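Local structure of delta-1-pyrroline-5-carboxylate dehydrogenase, mitochondrial (4E3X) at residues Q60-P65 and A241-Y246; Y80-S83 and H89-A92; E277-I282 and R296-N301. The protein catalyses the NAD+-dependent oxidation of L-glutamate gamma-semialdehyde to L-glutamate, the second step of proline degradation in mitochondria. One frame throughout, in Å; residues are numbered along the deposited sequence. Where two conformers were deposited one is given.

Overall arrangement
Interactions 1 and 2 are neighbours, their centres about 11 Å apart, and share one small mixed sheet in which strand 62-68 runs next to strand 89-95; Thr61 OG1 with Lys90 O and Gln60 O with His89 NE2 probably hydrogen-bond between them. Along the chain, interaction 2 is nested inside the long loop that interaction 1 closes: strand 62-68 comes first, then the hairpin, and much later helix 239-251 returns to pack on the sheet. Interaction 3 follows in series, its centre about 29 Å from that of interaction 1. It packs helix 288-300 on strand 279-285 of the five-stranded parallel sheet. Helix 239-251 follows strand 230-233 of that sheet, so interaction 1 packs a helix of the NAD-binding domain against the small sheet.

Interaction 1. Residues Q60-P65 and A241-Y246; sequences QTEAIP and ASYAVY. Unlike the reference sequence in segment 60-65: Thr61 (reference Met).
Ile64, on strand 62-68, and Tyr243, on helix 239-251, bring their backbones to 7.4 Å between CA atoms, and no hydrogen bond crosses the gap. Tyr243 carries the contact. With CG anti to the backbone N (chi1 -169°), its ring leaves the helix toward the strand and meets three residues. Ile64 lays CG2 over one face, 3.7 Å from the ring centroid and displaced toward the CG side, a CH-pi contact; the two side chains run antiparallel, with Ile64 CD1 3.9 Å from Tyr243 CB. The strand belongs to the small mixed sheet built from the early part of the chain, and the helix follows strand 230-233 of the NAD-binding sheet, so the ring joins these two parts of the fold. Glu62 crosses at about a right angle, its extended chain bringing OE2 to the ring edge, in plane, 3.6 Å from Tyr243 CD1. Near the phenol end Pro65 comes in obliquely, CD lying 3.8 Å from Tyr243 OH. Tyr243 also meets the ring of Phe261, while Ile64 rests on Met239 of the same helix as well as on Ala92 and Phe94 of the adjoining strand.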
loop_
_atom_site.group_PDB
_atom_site.type_symbol
_atom_site.label_atom_id
_atom_site.label_comp_id
_atom_site.label_asym_id
_atom_site.label_seq_id
_atom_site.Cartn_x
_atom_site.Cartn_y
_atom_site.Cartn_z
ATOM N N GLN B 60 -42.082 -2.241 -12.145
ATOM C CA GLN B 60 -41.165 -1.731 -13.163
ATOM C C GLN B 60 -39.917 -2.583 -13.336
ATOM O O GLN B 60 -39.356 -3.083 -12.359
ATOM C CB GLN B 60 -40.721 -0.309 -12.817
ATOM C CG GLN B 60 -41.864 0.647 -12.485
ATOM C CD GLN B 60 -42.634 1.112 -13.709
ATOM O OE1 GLN B 60 -42.238 0.858 -14.852
ATOM N NE2 GLN B 60 -43.746 1.802 -13.472
ATOM N N THR B 61 -39.474 -2.714 -14.582
ATOM C CA THR B 61 -38.179 -3.292 -14.898
ATOM C C THR B 61 -37.377 -2.255 -15.674
ATOM O O THR B 61 -37.831 -1.788 -16.726
ATOM C CB THR B 61 -38.317 -4.522 -15.809
ATOM O OG1 THR B 61 -39.204 -5.480 -15.215
ATOM C CG2 THR B 61 -36.953 -5.164 -16.060
ATOM N N GLU B 62 -36.196 -1.888 -15.177
ATOM C CA GLU B 62 -35.314 -0.998 -15.932
ATOM C C GLU B 62 -34.352 -1.796 -16.797
ATOM O O GLU B 62 -33.689 -2.696 -16.300
ATOM C CB GLU B 62 -34.506 -0.088 -15.002
ATOM C CG GLU B 62 -33.714 0.953 -15.781
ATOM C CD GLU B 62 -32.871 1.870 -14.917
ATOM O OE1 GLU B 62 -32.767 1.632 -13.700
ATOM O OE2 GLU B 62 -32.291 2.832 -15.464
ATOM N N ALA B 63 -34.266 -1.446 -18.080
ATOM C CA ALA B 63 -33.276 -2.041 -18.975
ATOM C C ALA B 63 -31.982 -1.240 -18.863
ATOM O O ALA B 63 -31.901 -0.094 -19.326
ATOM C CB ALA B 63 -33.785 -2.058 -20.413
ATOM N N ILE B 64 -30.979 -1.843 -18.228
ATOM C CA ILE B 64 -29.747 -1.145 -17.881
ATOM C C ILE B 64 -28.629 -1.603 -18.815
ATOM O O ILE B 64 -28.243 -2.765 -18.789
ATOM C CB ILE B 64 -29.353 -1.444 -16.411
ATOM C CG1 ILE B 64 -30.428 -0.902 -15.462
ATOM C CG2 ILE B 64 -27.978 -0.874 -16.077
ATOM C CD1 ILE B 64 -30.188 -1.232 -14.004
ATOM N N PRO B 65 -28.103 -0.689 -19.649
ATOM C CA PRO B 65 -27.048 -1.068 -20.593
ATOM C C PRO B 65 -25.672 -1.044 -19.934
ATOM O O PRO B 65 -25.515 -0.509 -18.834
ATOM C CB PRO B 65 -27.117 0.048 -21.633
ATOM C CG PRO B 65 -27.443 1.255 -20.790
ATOM C CD PRO B 65 -28.429 0.746 -19.744
ATOM N N ALA B 241 -29.645 -0.196 -8.099
ATOM C CA ALA B 241 -29.095 0.911 -7.331
ATOM C C ALA B 241 -27.715 1.341 -7.823
ATOM O O ALA B 241 -27.388 2.529 -7.798
ATOM C CB ALA B 241 -29.047 0.575 -5.845
ATOM N N SER B 242 -26.905 0.385 -8.276
ATOM C CA SER B 242 -25.566 0.723 -8.753
ATOM C C SER B 242 -25.620 1.630 -9.975
ATOM O O SER B 242 -24.853 2.591 -10.079
ATOM C CB SER B 242 -24.764 -0.536 -9.077
ATOM O OG SER B 242 -24.546 -1.298 -7.907
ATOM N N TYR B 243 -26.516 1.322 -10.911
ATOM C CA TYR B 243 -26.663 2.169 -12.090
ATOM C C TYR B 243 -27.193 3.554 -11.714
ATOM O O TYR B 243 -26.813 4.554 -12.328
ATOM C CB TYR B 243 -27.571 1.505 -13.126
ATOM C CG TYR B 243 -27.574 2.193 -14.469
ATOM C CD1 TYR B 243 -28.760 2.621 -15.055
ATOM C CD2 TYR B 243 -26.390 2.399 -15.166
ATOM C CE1 TYR B 243 -28.762 3.244 -16.303
ATOM C CE2 TYR B 243 -26.381 3.023 -16.401
ATOM C CZ TYR B 243 -27.561 3.436 -16.969
ATOM O OH TYR B 243 -27.512 4.047 -18.204
ATOM N N ALA B 244 -28.066 3.621 -10.715
ATOM C CA ALA B 244 -28.558 4.914 -10.237
ATOM C C ALA B 244 -27.396 5.791 -9.760
ATOM O O ALA B 244 -27.322 6.980 -10.092
ATOM C CB ALA B 244 -29.585 4.723 -9.128
ATOM N N VAL B 245 -26.480 5.199 -9.000
ATOM C CA VAL B 245 -25.293 5.914 -8.553
ATOM C C VAL B 245 -24.403 6.330 -9.731
ATOM O O VAL B 245 -23.900 7.452 -9.789
ATOM C CB VAL B 245 -24.491 5.070 -7.548
ATOM C CG1 VAL B 245 -23.162 5.746 -7.206
ATOM C CG2 VAL B 245 -25.320 4.821 -6.288
ATOM N N TYR B 246 -24.216 5.423 -10.686
ATOM C CA TYR B 246 -23.429 5.731 -11.877
ATOM C C TYR B 246 -24.008 6.949 -12.603
ATOM O O TYR B 246 -23.283 7.887 -12.935
ATOM C CB TYR B 246 -23.347 4.529 -12.825
ATOM C CG TYR B 246 -22.525 4.857 -14.046
ATOM C CD1 TYR B 246 -21.141 4.931 -13.963
ATOM C CD2 TYR B 246 -23.128 5.126 -15.273
ATOM C CE1 TYR B 246 -20.374 5.268 -15.066
ATOM C CE2 TYR B 246 -22.365 5.464 -16.384
ATOM C CZ TYR B 246 -20.986 5.525 -16.269
ATOM O OH TYR B 246 -20.214 5.863 -17.365
#

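Interaction 2. Residues Y80-S83 and H89-A92; sequences YQLS and HKVA
Gln81 meets both Val91 and Ala92, and its backbone oxygen is where the pairing departs from regularity. Val91 N donates to Gln81 O at 2.8 Å, while Ala92 N reaches the same oxygen only weakly. In return Gln81 N donates to Ala92 O at 2.9 Å. Two residues facing one make a classic beta bulge in the antiparallel hairpin of strands 78-83 and 89-95, shifting the register before the non-hydrogen-bonded pair Leu82 and Lys90. The Gln81 side chain runs out extended past CG2 of Val91, which touches Gln81 CD at 3.5 Å, and its amide is gripped at both ends, OE1 by Leu240 N and NE2 by Gly150 O. Cut back to an alanine, this position would probably leave those two backbone groups without their mate and open a gap beside Val91. On the face of Leu82, Lys90 CD lies over the Tyr80 ring, 3.9 Å from its centroid, and Lys90 CG rests 3.7 Å from Leu82 CD2. The ammonium stands above the same ring face, too far off for more than a weak attraction. Ser83 N bonds His89 O at 3.0 Å; one water links Ser83 OG, also bonded to Val149 O, with ND1 of His89, whose NE2 bonds Gln60 O.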
loop_
_atom_site.group_PDB
_atom_site.type_symbol
_atom_site.label_atom_id
_atom_site.label_comp_id
_atom_site.label_asym_id
_atom_site.label_seq_id
_atom_site.Cartn_x
_atom_site.Cartn_y
_atom_site.Cartn_z
ATOM N N TYR B 80 -31.132 -10.830 -15.465
ATOM C CA TYR B 80 -32.139 -10.116 -14.689
ATOM C C TYR B 80 -31.763 -10.047 -13.226
ATOM O O TYR B 80 -31.225 -11.002 -12.669
ATOM C CB TYR B 80 -33.508 -10.784 -14.802
ATOM C CG TYR B 80 -34.085 -10.721 -16.185
ATOM C CD1 TYR B 80 -33.900 -11.763 -17.077
ATOM C CD2 TYR B 80 -34.801 -9.608 -16.610
ATOM C CE1 TYR B 80 -34.424 -11.709 -18.359
ATOM C CE2 TYR B 80 -35.339 -9.548 -17.884
ATOM C CZ TYR B 80 -35.141 -10.594 -18.755
ATOM O OH TYR B 80 -35.668 -10.524 -20.026
ATOM N N GLN B 81 -32.058 -8.903 -12.618
ATOM C CA GLN B 81 -31.984 -8.733 -11.176
ATOM C C GLN B 81 -33.401 -8.889 -10.631
ATOM O O GLN B 81 -34.343 -8.280 -11.157
ATOM C CB GLN B 81 -31.438 -7.350 -10.828
ATOM C CG GLN B 81 -31.300 -7.111 -9.342
ATOM C CD GLN B 81 -30.995 -5.666 -9.020
ATOM O OE1 GLN B 81 -30.892 -4.824 -9.924
ATOM N NE2 GLN B 81 -30.866 -5.356 -7.734
ATOM N N LEU B 82 -33.548 -9.719 -9.602
ATOM C CA LEU B 82 -34.853 -10.005 -9.008
ATOM C C LEU B 82 -34.999 -9.309 -7.656
ATOM O O LEU B 82 -34.018 -9.116 -6.945
ATOM C CB LEU B 82 -35.018 -11.513 -8.816
ATOM C CG LEU B 82 -34.671 -12.396 -10.018
ATOM C CD1 LEU B 82 -34.897 -13.863 -9.661
ATOM C CD2 LEU B 82 -35.473 -11.989 -11.262
ATOM N N SER B 83 -36.222 -8.942 -7.289
ATOM C CA SER B 83 -36.468 -8.406 -5.959
ATOM C C SER B 83 -36.412 -9.559 -4.956
ATOM O O SER B 83 -37.171 -10.513 -5.080
ATOM C CB SER B 83 -37.835 -7.725 -5.911
ATOM O OG SER B 83 -38.060 -7.128 -4.644
ATOM N N HIS B 89 -40.694 -10.398 -9.388
ATOM C CA HIS B 89 -40.436 -9.040 -9.860
ATOM C C HIS B 89 -39.007 -8.932 -10.389
ATOM O O HIS B 89 -38.045 -8.971 -9.628
ATOM C CB HIS B 89 -40.676 -8.023 -8.728
ATOM C CG HIS B 89 -40.502 -6.587 -9.135
ATOM N ND1 HIS B 89 -40.453 -5.563 -8.212
ATOM C CD2 HIS B 89 -40.379 -6.002 -10.353
ATOM C CE1 HIS B 89 -40.301 -4.410 -8.843
ATOM N NE2 HIS B 89 -40.247 -4.651 -10.142
ATOM N N LYS B 90 -38.874 -8.806 -11.702
ATOM C CA LYS B 90 -37.584 -8.520 -12.305
ATOM C C LYS B 90 -37.387 -7.016 -12.250
ATOM O O LYS B 90 -38.041 -6.276 -12.983
ATOM C CB LYS B 90 -37.560 -9.009 -13.751
ATOM C CG LYS B 90 -37.645 -10.519 -13.876
ATOM C CD LYS B 90 -37.892 -10.943 -15.314
ATOM C CE LYS B 90 -37.784 -12.446 -15.478
ATOM N NZ LYS B 90 -38.835 -13.162 -14.711
ATOM N N VAL B 91 -36.509 -6.555 -11.364
ATOM C CA VAL B 91 -36.350 -5.117 -11.170
ATOM C C VAL B 91 -35.467 -4.479 -12.232
ATOM O O VAL B 91 -35.563 -3.281 -12.503
ATOM C CB VAL B 91 -35.847 -4.767 -9.746
ATOM C CG1 VAL B 91 -36.703 -5.470 -8.696
ATOM C CG2 VAL B 91 -34.370 -5.124 -9.578
ATOM N N ALA B 92 -34.609 -5.287 -12.843
ATOM C CA ALA B 92 -33.746 -4.792 -13.904
ATOM C C ALA B 92 -33.439 -5.900 -14.894
ATOM O O ALA B 92 -33.348 -7.078 -14.516
ATOM C CB ALA B 92 -32.447 -4.202 -13.337
HETATM O O HOH W 1 -40.495 -5.775 -5.404
#

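Interaction 3. Residues E277-I282 and R296-N301; sequences EHLCGI and RQVAQN
Val298 points one methyl, CG2, at the ends of two side chains from the strand, Leu279 and Ile282. Leu279 meets it at about a right angle: its CD2 methyl comes to 4.0 Å from Val298 CG2, brought there because Leu279 CG stands anti to the backbone N (chi1 -178°) and the chain reaches toward the helix. Ile282 approaches differently. It comes alongside Val298, heading the opposite way, with Ile282 CD1 lying 4.1 Å from Val298 CG2. The single methyl is thus shared by two strand residues that both point at the helix, and the touch is wholly apolar and modest in area, with no hydrogen bond between the segments. Phe305, Leu311 and Thr274 also touch Val298, and the first two rest in turn on Leu279 and Ile282 respectively; all three residues of the contact are buried. The helix also lies at the dimer interface, where Ala299 packs on Ala299 of the second subunit. Strand 279-285, helix 288-300 and strand 310-314 make a beta-alpha-beta crossover in the parallel sheet, and the NAD+-binding residues Gly286 to Thr290 span the turn after the first strand and the start of the helix, as expected of the Rossmann-like domain of aldehyde dehydrogenases.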
loop_
_atom_site.group_PDB
_atom_site.type_symbol
_atom_site.label_atom_id
_atom_site.label_comp_id
_atom_site.label_asym_id
_atom_site.label_seq_id
_atom_site.Cartn_x
_atom_site.Cartn_y
_atom_site.Cartn_z
ATOM N N GLU B 277 -1.969 -5.453 -20.403
ATOM C CA GLU B 277 -0.697 -4.890 -19.952
ATOM C C GLU B 277 -0.871 -3.576 -19.184
ATOM O O GLU B 277 0.042 -3.141 -18.483
ATOM C CB GLU B 277 0.238 -4.686 -21.138
ATOM C CG GLU B 277 -0.214 -3.610 -22.105
ATOM C CD GLU B 277 0.717 -3.469 -23.291
ATOM O OE1 GLU B 277 1.886 -3.077 -23.090
ATOM O OE2 GLU B 277 0.280 -3.756 -24.424
ATOM N N HIS B 278 -2.046 -2.964 -19.303
ATOM C CA HIS B 278 -2.291 -1.668 -18.693
ATOM C C HIS B 278 -3.004 -1.735 -17.350
ATOM O O HIS B 278 -3.341 -0.703 -16.781
ATOM C CB HIS B 278 -3.102 -0.803 -19.648
ATOM C CG HIS B 278 -2.432 -0.602 -20.966
ATOM N ND1 HIS B 278 -1.312 0.185 -21.108
ATOM C CD2 HIS B 278 -2.704 -1.102 -22.193
ATOM C CE1 HIS B 278 -0.931 0.175 -22.372
ATOM N NE2 HIS B 278 -1.761 -0.596 -23.051
ATOM N N LEU B 279 -3.249 -2.930 -16.825
ATOM C CA LEU B 279 -3.860 -3.027 -15.502
ATOM C C LEU B 279 -2.932 -2.446 -14.436
ATOM O O LEU B 279 -1.785 -2.859 -14.319
ATOM C CB LEU B 279 -4.131 -4.491 -15.154
ATOM C CG LEU B 279 -4.812 -4.715 -13.797
ATOM C CD1 LEU B 279 -6.252 -4.232 -13.825
ATOM C CD2 LEU B 279 -4.750 -6.178 -13.357
ATOM N N CYS B 280 -3.428 -1.513 -13.632
ATOM C CA CYS B 280 -2.593 -1.011 -12.551
ATOM C C CYS B 280 -3.190 -1.224 -11.168
ATOM O O CYS B 280 -2.510 -1.018 -10.170
ATOM C CB CYS B 280 -2.202 0.456 -12.765
ATOM S SG CYS B 280 -3.589 1.588 -12.912
ATOM N N GLY B 281 -4.435 -1.665 -11.104
ATOM C CA GLY B 281 -5.034 -1.894 -9.806
ATOM C C GLY B 281 -6.316 -2.671 -9.899
ATOM O O GLY B 281 -7.020 -2.602 -10.904
ATOM N N ILE B 282 -6.608 -3.419 -8.842
ATOM C CA ILE B 282 -7.898 -4.043 -8.662
ATOM C C ILE B 282 -8.402 -3.620 -7.295
ATOM O O ILE B 282 -7.709 -3.777 -6.289
ATOM C CB ILE B 282 -7.808 -5.578 -8.752
ATOM C CG1 ILE B 282 -7.265 -6.006 -10.122
ATOM C CG2 ILE B 282 -9.171 -6.186 -8.517
ATOM C CD1 ILE B 282 -7.044 -7.501 -10.252
ATOM N N ARG B 296 -3.576 -14.385 -8.052
ATOM C CA ARG B 296 -2.792 -15.374 -8.783
ATOM C C ARG B 296 -2.773 -15.108 -10.297
ATOM O O ARG B 296 -1.778 -15.364 -10.969
ATOM C CB ARG B 296 -3.284 -16.793 -8.458
ATOM C CG ARG B 296 -2.904 -17.262 -7.035
ATOM C CD ARG B 296 -3.459 -18.650 -6.698
ATOM N NE ARG B 296 -2.678 -19.342 -5.665
ATOM C CZ ARG B 296 -3.158 -19.796 -4.506
ATOM N NH1 ARG B 296 -4.432 -19.638 -4.188
ATOM N NH2 ARG B 296 -2.349 -20.416 -3.653
ATOM N N GLN B 297 -3.876 -14.592 -10.831
ATOM C CA GLN B 297 -3.889 -14.224 -12.246
ATOM C C GLN B 297 -2.914 -13.088 -12.539
ATOM O O GLN B 297 -2.214 -13.097 -13.551
ATOM C CB GLN B 297 -5.289 -13.835 -12.702
ATOM C CG GLN B 297 -6.210 -15.034 -12.809
ATOM C CD GLN B 297 -7.543 -14.700 -13.443
ATOM O OE1 GLN B 297 -8.278 -13.853 -12.943
ATOM N NE2 GLN B 297 -7.862 -15.369 -14.549
ATOM N N VAL B 298 -2.853 -12.111 -11.644
ATOM C CA VAL B 298 -1.890 -11.034 -11.807
ATOM C C VAL B 298 -0.456 -11.572 -11.729
ATOM O O VAL B 298 0.395 -11.224 -12.545
ATOM C CB VAL B 298 -2.124 -9.931 -10.769
ATOM C CG1 VAL B 298 -0.944 -8.972 -10.733
ATOM C CG2 VAL B 298 -3.416 -9.189 -11.088
ATOM N N ALA B 299 -0.194 -12.458 -10.776
ATOM C CA ALA B 299 1.137 -13.038 -10.662
ATOM C C ALA B 299 1.516 -13.828 -11.919
ATOM O O ALA B 299 2.642 -13.725 -12.407
ATOM C CB ALA B 299 1.228 -13.909 -9.447
ATOM N N GLN B 300 0.574 -14.607 -12.447
ATOM C CA GLN B 300 0.808 -15.394 -13.654
ATOM C C GLN B 300 1.205 -14.493 -14.811
ATOM O O GLN B 300 2.091 -14.830 -15.596
ATOM C CB GLN B 300 -0.451 -16.191 -14.015
ATOM C CG GLN B 300 -0.363 -16.991 -15.315
ATOM C CD GLN B 300 -1.696 -17.613 -15.718
ATOM O OE1 GLN B 300 -2.767 -17.085 -15.406
ATOM N NE2 GLN B 300 -1.634 -18.741 -16.418
ATOM N N ASN B 301 0.538 -13.348 -14.913
ATOM C CA ASN B 301 0.754 -12.434 -16.030
ATOM C C ASN B 301 1.727 -11.300 -15.731
ATOM O O ASN B 301 1.780 -10.315 -16.464
ATOM C CB ASN B 301 -0.578 -11.881 -16.529
ATOM C CG ASN B 301 -1.366 -12.902 -17.315
ATOM O OD1 ASN B 301 -0.855 -13.975 -17.659
ATOM N ND2 ASN B 301 -2.616 -12.577 -17.616
#